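Local atomic coordinates of ferripyochelin binding protein (Pyrococcus horikoshii, PDB entry 1V3W), a protein that binds zinc and calcium as a trimeric left-handed beta-helix protein of the gamma-class carbonic anhydrase family, and probably catalyses the reversible hydration of carbon dioxide. Residues 51-65 with 73-87. Numbering follows the deposited sequence. Where two conformers were deposited one is given.
Sequences YVGKYSNVQDNVSIH and EIGEYVTIGHNAMVH. With ZN (zinc ion), chain B; ZN (zinc ion), chain C; CA (calcium ion), chain D.
Tyr55 and Tyr77 lie side by side in an offset stack at the turn of two successive coils, ring centroids 4.3 Å and planes 18° apart. Tyr55 CD2 sits over the Tyr77 ring toward its rim, 3.3 Å from CZ, while Tyr77 OH lies over the rim of the Tyr55 ring. Tyr94 of the following coil meets the Tyr77 ring, and a serine in place of Tyr77 would probably leave a gap in this aromatic column and the Tyr55 ring freer to turn. The Lys54 chain bends at chi3 and chi4, which brings NZ to the syn side of Glu76 OE2 in a 2.7 Å salt bridge. Ser56 OG links two backbone groups, donating to Gly75 O and accepting from Val78 N at 2.8 Å.

Asn57, paired in parallel, bonds Val78 O through N and Ile80 N through O. Inside the prism, Ile80 CD1 touches both Val58 CG2 and Ile64 CD1, and Ile80 CG2 rests on Val62 CG1 at 3.7 Å. At the next corner Gln59 OE1 lies 3.0 Å above the centre of the His82 ring, whose edge faces Asp60. The Asp60 carboxylate, nearly coplanar with the imidazole, takes a weak bond from His82 ND1 and a salt bridge from Arg44 of the second subunit, while His82 NE2 binds the zinc of that subunit's His65 and His87.

His65 ND1 and His87 NE2 share the other zinc with a water and His82 of the third subunit. With CG opposite the backbone N in both (chi1 -163° in His65), the two rings converge on the metal, their planes 82° apart; Asp46 and Asp105 hold their outer nitrogens. Parallel strands stacked in register and zinc sites shared between subunits characterise the left-handed beta-helix of trimeric gamma-class carbonic anhydrases.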
# COMPACT_ATOMS: atom_id res chain seq x y z
N TYR A 51 15.10 -12.70 3.68
CA TYR A 51 15.93 -12.61 4.87
C TYR A 51 15.98 -11.17 5.36
O TYR A 51 16.25 -10.25 4.58
CB TYR A 51 17.35 -13.07 4.54
CG TYR A 51 18.30 -13.00 5.71
CD1 TYR A 51 18.49 -14.10 6.55
CD2 TYR A 51 18.99 -11.83 6.00
CE1 TYR A 51 19.34 -14.03 7.65
CE2 TYR A 51 19.84 -11.75 7.10
CZ TYR A 51 20.00 -12.85 7.92
OH TYR A 51 20.84 -12.74 9.00
N VAL A 52 15.71 -10.97 6.65
CA VAL A 52 15.75 -9.64 7.24
C VAL A 52 16.78 -9.63 8.37
O VAL A 52 16.60 -10.28 9.40
CB VAL A 52 14.37 -9.24 7.80
CG1 VAL A 52 14.41 -7.82 8.33
CG2 VAL A 52 13.32 -9.36 6.69
N GLY A 53 17.86 -8.88 8.16
CA GLY A 53 18.94 -8.79 9.13
C GLY A 53 18.64 -8.07 10.42
O GLY A 53 17.61 -7.41 10.56
N LYS A 54 19.56 -8.17 11.37
CA LYS A 54 19.40 -7.55 12.68
C LYS A 54 19.07 -6.06 12.68
O LYS A 54 19.56 -5.30 11.85
CB LYS A 54 20.67 -7.77 13.53
CG LYS A 54 20.97 -9.22 13.86
CD LYS A 54 21.92 -9.36 15.05
CE LYS A 54 23.30 -8.76 14.76
NZ LYS A 54 24.02 -9.52 13.70
N TYR A 55 18.22 -5.68 13.63
CA TYR A 55 17.82 -4.29 13.84
C TYR A 55 17.03 -3.65 12.71
O TYR A 55 16.91 -2.43 12.66
CB TYR A 55 19.05 -3.42 14.10
CG TYR A 55 20.11 -4.02 14.99
CD1 TYR A 55 19.89 -4.19 16.36
CD2 TYR A 55 21.34 -4.40 14.47
CE1 TYR A 55 20.89 -4.71 17.18
CE2 TYR A 55 22.34 -4.93 15.28
CZ TYR A 55 22.11 -5.08 16.63
OH TYR A 55 23.11 -5.57 17.44
N SER A 56 16.50 -4.46 11.80
CA SER A 56 15.76 -3.92 10.67
C SER A 56 14.25 -3.96 10.87
O SER A 56 13.72 -4.86 11.54
CB SER A 56 16.15 -4.65 9.39
OG SER A 56 17.51 -4.39 9.08
N ASN A 57 13.56 -2.98 10.30
CA ASN A 57 12.11 -2.90 10.42
C ASN A 57 11.40 -2.88 9.07
O ASN A 57 11.89 -2.31 8.10
CB ASN A 57 11.71 -1.64 11.21
CG ASN A 57 12.28 -0.37 10.61
OD1 ASN A 57 13.39 0.06 10.96
ND2 ASN A 57 11.53 0.25 9.72
N VAL A 58 10.24 -3.53 9.03
CA VAL A 58 9.41 -3.61 7.83
C VAL A 58 8.10 -2.97 8.26
O VAL A 58 7.29 -3.59 8.95
CB VAL A 58 9.19 -5.09 7.43
CG1 VAL A 58 8.40 -5.16 6.14
CG2 VAL A 58 10.54 -5.79 7.28
N GLN A 59 7.89 -1.73 7.83
CA GLN A 59 6.73 -0.96 8.25
C GLN A 59 5.35 -1.32 7.71
O GLN A 59 5.19 -2.23 6.90
CB GLN A 59 7.06 0.52 8.05
CG GLN A 59 8.18 0.96 9.01
CD GLN A 59 8.72 2.35 8.74
OE1 GLN A 59 8.07 3.17 8.10
NE2 GLN A 59 9.92 2.62 9.25
N ASP A 60 4.35 -0.60 8.21
CA ASP A 60 2.96 -0.84 7.86
C ASP A 60 2.66 -0.85 6.37
O ASP A 60 3.13 -0.01 5.62
CB ASP A 60 2.05 0.20 8.53
CG ASP A 60 2.58 0.67 9.86
OD1 ASP A 60 2.06 0.25 10.91
OD2 ASP A 60 3.54 1.47 9.86
N ASN A 61 1.84 -1.82 5.97
CA ASN A 61 1.41 -1.97 4.58
C ASN A 61 2.50 -2.18 3.54
O ASN A 61 2.29 -1.94 2.35
CB ASN A 61 0.50 -0.80 4.20
CG ASN A 61 -0.91 -0.98 4.74
OD1 ASN A 61 -1.52 -2.03 4.55
ND2 ASN A 61 -1.43 0.04 5.41
N VAL A 62 3.66 -2.63 4.01
CA VAL A 62 4.78 -2.93 3.12
C VAL A 62 4.57 -4.35 2.59
O VAL A 62 3.96 -5.18 3.24
CB VAL A 62 6.12 -2.93 3.90
CG1 VAL A 62 7.21 -3.62 3.08
CG2 VAL A 62 6.53 -1.51 4.21
N SER A 63 5.06 -4.61 1.38
CA SER A 63 5.00 -5.95 0.82
C SER A 63 6.41 -6.34 0.42
O SER A 63 7.16 -5.52 -0.13
CB SER A 63 4.11 -6.02 -0.43
OG SER A 63 2.76 -5.76 -0.12
N ILE A 64 6.80 -7.57 0.73
CA ILE A 64 8.11 -8.07 0.33
C ILE A 64 7.86 -9.41 -0.33
O ILE A 64 7.17 -10.27 0.21
CB ILE A 64 9.07 -8.26 1.52
CG1 ILE A 64 9.26 -6.94 2.26
CG2 ILE A 64 10.43 -8.77 1.01
CD1 ILE A 64 10.22 -7.01 3.43
N HIS A 65 8.41 -9.57 -1.53
CA HIS A 65 8.25 -10.81 -2.27
C HIS A 65 9.53 -11.07 -3.06
O HIS A 65 10.50 -10.32 -2.94
CB HIS A 65 7.06 -10.71 -3.23
CG HIS A 65 6.58 -12.03 -3.74
ND1 HIS A 65 6.17 -12.23 -5.04
CD2 HIS A 65 6.45 -13.23 -3.12
CE1 HIS A 65 5.81 -13.49 -5.20
NE2 HIS A 65 5.97 -14.12 -4.05
N GLU A 73 17.15 -10.15 0.13
CA GLU A 73 18.03 -10.15 1.28
C GLU A 73 18.19 -8.74 1.80
O GLU A 73 18.70 -7.86 1.10
CB GLU A 73 19.35 -10.73 0.94
CG GLU A 73 20.33 -10.51 2.06
CD GLU A 73 20.87 -11.80 2.60
OE1 GLU A 73 20.37 -12.88 2.22
OE2 GLU A 73 21.80 -11.71 3.42
N ILE A 74 17.79 -8.55 3.05
CA ILE A 74 17.86 -7.25 3.70
C ILE A 74 18.94 -7.29 4.78
O ILE A 74 19.01 -8.23 5.57
CB ILE A 74 16.51 -6.89 4.35
CG1 ILE A 74 15.40 -6.95 3.30
CG2 ILE A 74 16.59 -5.51 4.98
CD1 ILE A 74 15.58 -5.99 2.15
N GLY A 75 19.78 -6.26 4.80
CA GLY A 75 20.85 -6.18 5.78
C GLY A 75 20.40 -5.71 7.15
O GLY A 75 19.22 -5.84 7.51
N GLU A 76 21.34 -5.15 7.91
CA GLU A 76 21.08 -4.67 9.26
C GLU A 76 20.77 -3.18 9.32
O GLU A 76 21.22 -2.41 8.47
CB GLU A 76 22.28 -4.96 10.16
CG GLU A 76 22.73 -6.41 10.14
CD GLU A 76 23.57 -6.76 11.35
OE1 GLU A 76 23.98 -5.83 12.09
OE2 GLU A 76 23.82 -7.96 11.56
N TYR A 77 20.00 -2.78 10.33
CA TYR A 77 19.62 -1.38 10.51
C TYR A 77 18.95 -0.83 9.27
O TYR A 77 19.18 0.32 8.88
CB TYR A 77 20.85 -0.54 10.85
CG TYR A 77 21.48 -0.86 12.19
CD1 TYR A 77 20.91 -0.38 13.38
CD2 TYR A 77 22.64 -1.61 12.27
CE1 TYR A 77 21.50 -0.65 14.61
CE2 TYR A 77 23.24 -1.88 13.50
CZ TYR A 77 22.67 -1.39 14.66
OH TYR A 77 23.26 -1.64 15.88
N VAL A 78 18.13 -1.65 8.63
CA VAL A 78 17.41 -1.23 7.44
C VAL A 78 16.00 -0.83 7.81
O VAL A 78 15.32 -1.52 8.57
CB VAL A 78 17.34 -2.35 6.38
CG1 VAL A 78 16.42 -1.93 5.23
CG2 VAL A 78 18.73 -2.67 5.86
N THR A 79 15.57 0.31 7.28
CA THR A 79 14.22 0.81 7.52
C THR A 79 13.44 0.69 6.22
O THR A 79 13.77 1.35 5.24
CB THR A 79 14.25 2.30 7.94
OG1 THR A 79 14.84 2.42 9.24
CG2 THR A 79 12.83 2.87 7.97
N ILE A 80 12.42 -0.16 6.21
CA ILE A 80 11.60 -0.31 5.02
C ILE A 80 10.33 0.49 5.31
O ILE A 80 9.45 0.05 6.04
CB ILE A 80 11.27 -1.78 4.72
CG1 ILE A 80 12.58 -2.58 4.63
CG2 ILE A 80 10.51 -1.88 3.40
CD1 ILE A 80 12.39 -4.03 4.27
N GLY A 81 10.28 1.69 4.72
CA GLY A 81 9.19 2.61 4.94
C GLY A 81 7.78 2.17 4.63
O GLY A 81 7.54 1.31 3.78
N HIS A 82 6.84 2.78 5.34
CA HIS A 82 5.43 2.48 5.18
C HIS A 82 5.05 2.40 3.71
O HIS A 82 5.45 3.25 2.91
CB HIS A 82 4.56 3.60 5.78
CG HIS A 82 4.98 4.04 7.15
ND1 HIS A 82 4.57 3.40 8.30
CD2 HIS A 82 5.75 5.08 7.55
CE1 HIS A 82 5.07 4.03 9.35
NE2 HIS A 82 5.78 5.05 8.92
N ASN A 83 4.29 1.37 3.36
CA ASN A 83 3.81 1.16 2.01
C ASN A 83 4.80 0.96 0.88
O ASN A 83 4.43 1.00 -0.30
CB ASN A 83 2.81 2.25 1.66
CG ASN A 83 1.56 2.12 2.46
OD1 ASN A 83 1.56 2.30 3.67
ND2 ASN A 83 0.48 1.74 1.79
N ALA A 84 6.05 0.72 1.25
CA ALA A 84 7.08 0.46 0.26
C ALA A 84 6.93 -0.98 -0.19
O ALA A 84 6.18 -1.77 0.40
CB ALA A 84 8.45 0.69 0.87
N MET A 85 7.65 -1.34 -1.25
CA MET A 85 7.58 -2.69 -1.78
C MET A 85 8.96 -3.11 -2.26
O MET A 85 9.57 -2.44 -3.09
CB MET A 85 6.57 -2.71 -2.94
CG MET A 85 5.99 -4.06 -3.29
SD MET A 85 7.14 -5.16 -4.12
CE MET A 85 6.89 -6.67 -3.16
N VAL A 86 9.46 -4.22 -1.72
CA VAL A 86 10.77 -4.74 -2.10
C VAL A 86 10.55 -6.07 -2.80
O VAL A 86 9.97 -7.00 -2.22
CB VAL A 86 11.68 -4.93 -0.87
CG1 VAL A 86 13.03 -5.48 -1.31
CG2 VAL A 86 11.85 -3.61 -0.13
N HIS A 87 11.02 -6.18 -4.04
CA HIS A 87 10.82 -7.40 -4.80
C HIS A 87 12.10 -8.02 -5.36
O HIS A 87 12.70 -7.47 -6.28
CB HIS A 87 9.83 -7.14 -5.94
CG HIS A 87 9.11 -8.36 -6.41
ND1 HIS A 87 9.74 -9.35 -7.13
CD2 HIS A 87 7.84 -8.78 -6.21
CE1 HIS A 87 8.88 -10.34 -7.35
NE2 HIS A 87 7.73 -10.01 -6.80
ZN ZN B . 5.85 -10.73 -6.67
ZN ZN C . 6.78 6.24 10.44
CA CA D . -2.69 -3.88 4.00
O HOH W 1 4.61 -11.38 -7.85
O HOH W 2 8.28 5.26 10.78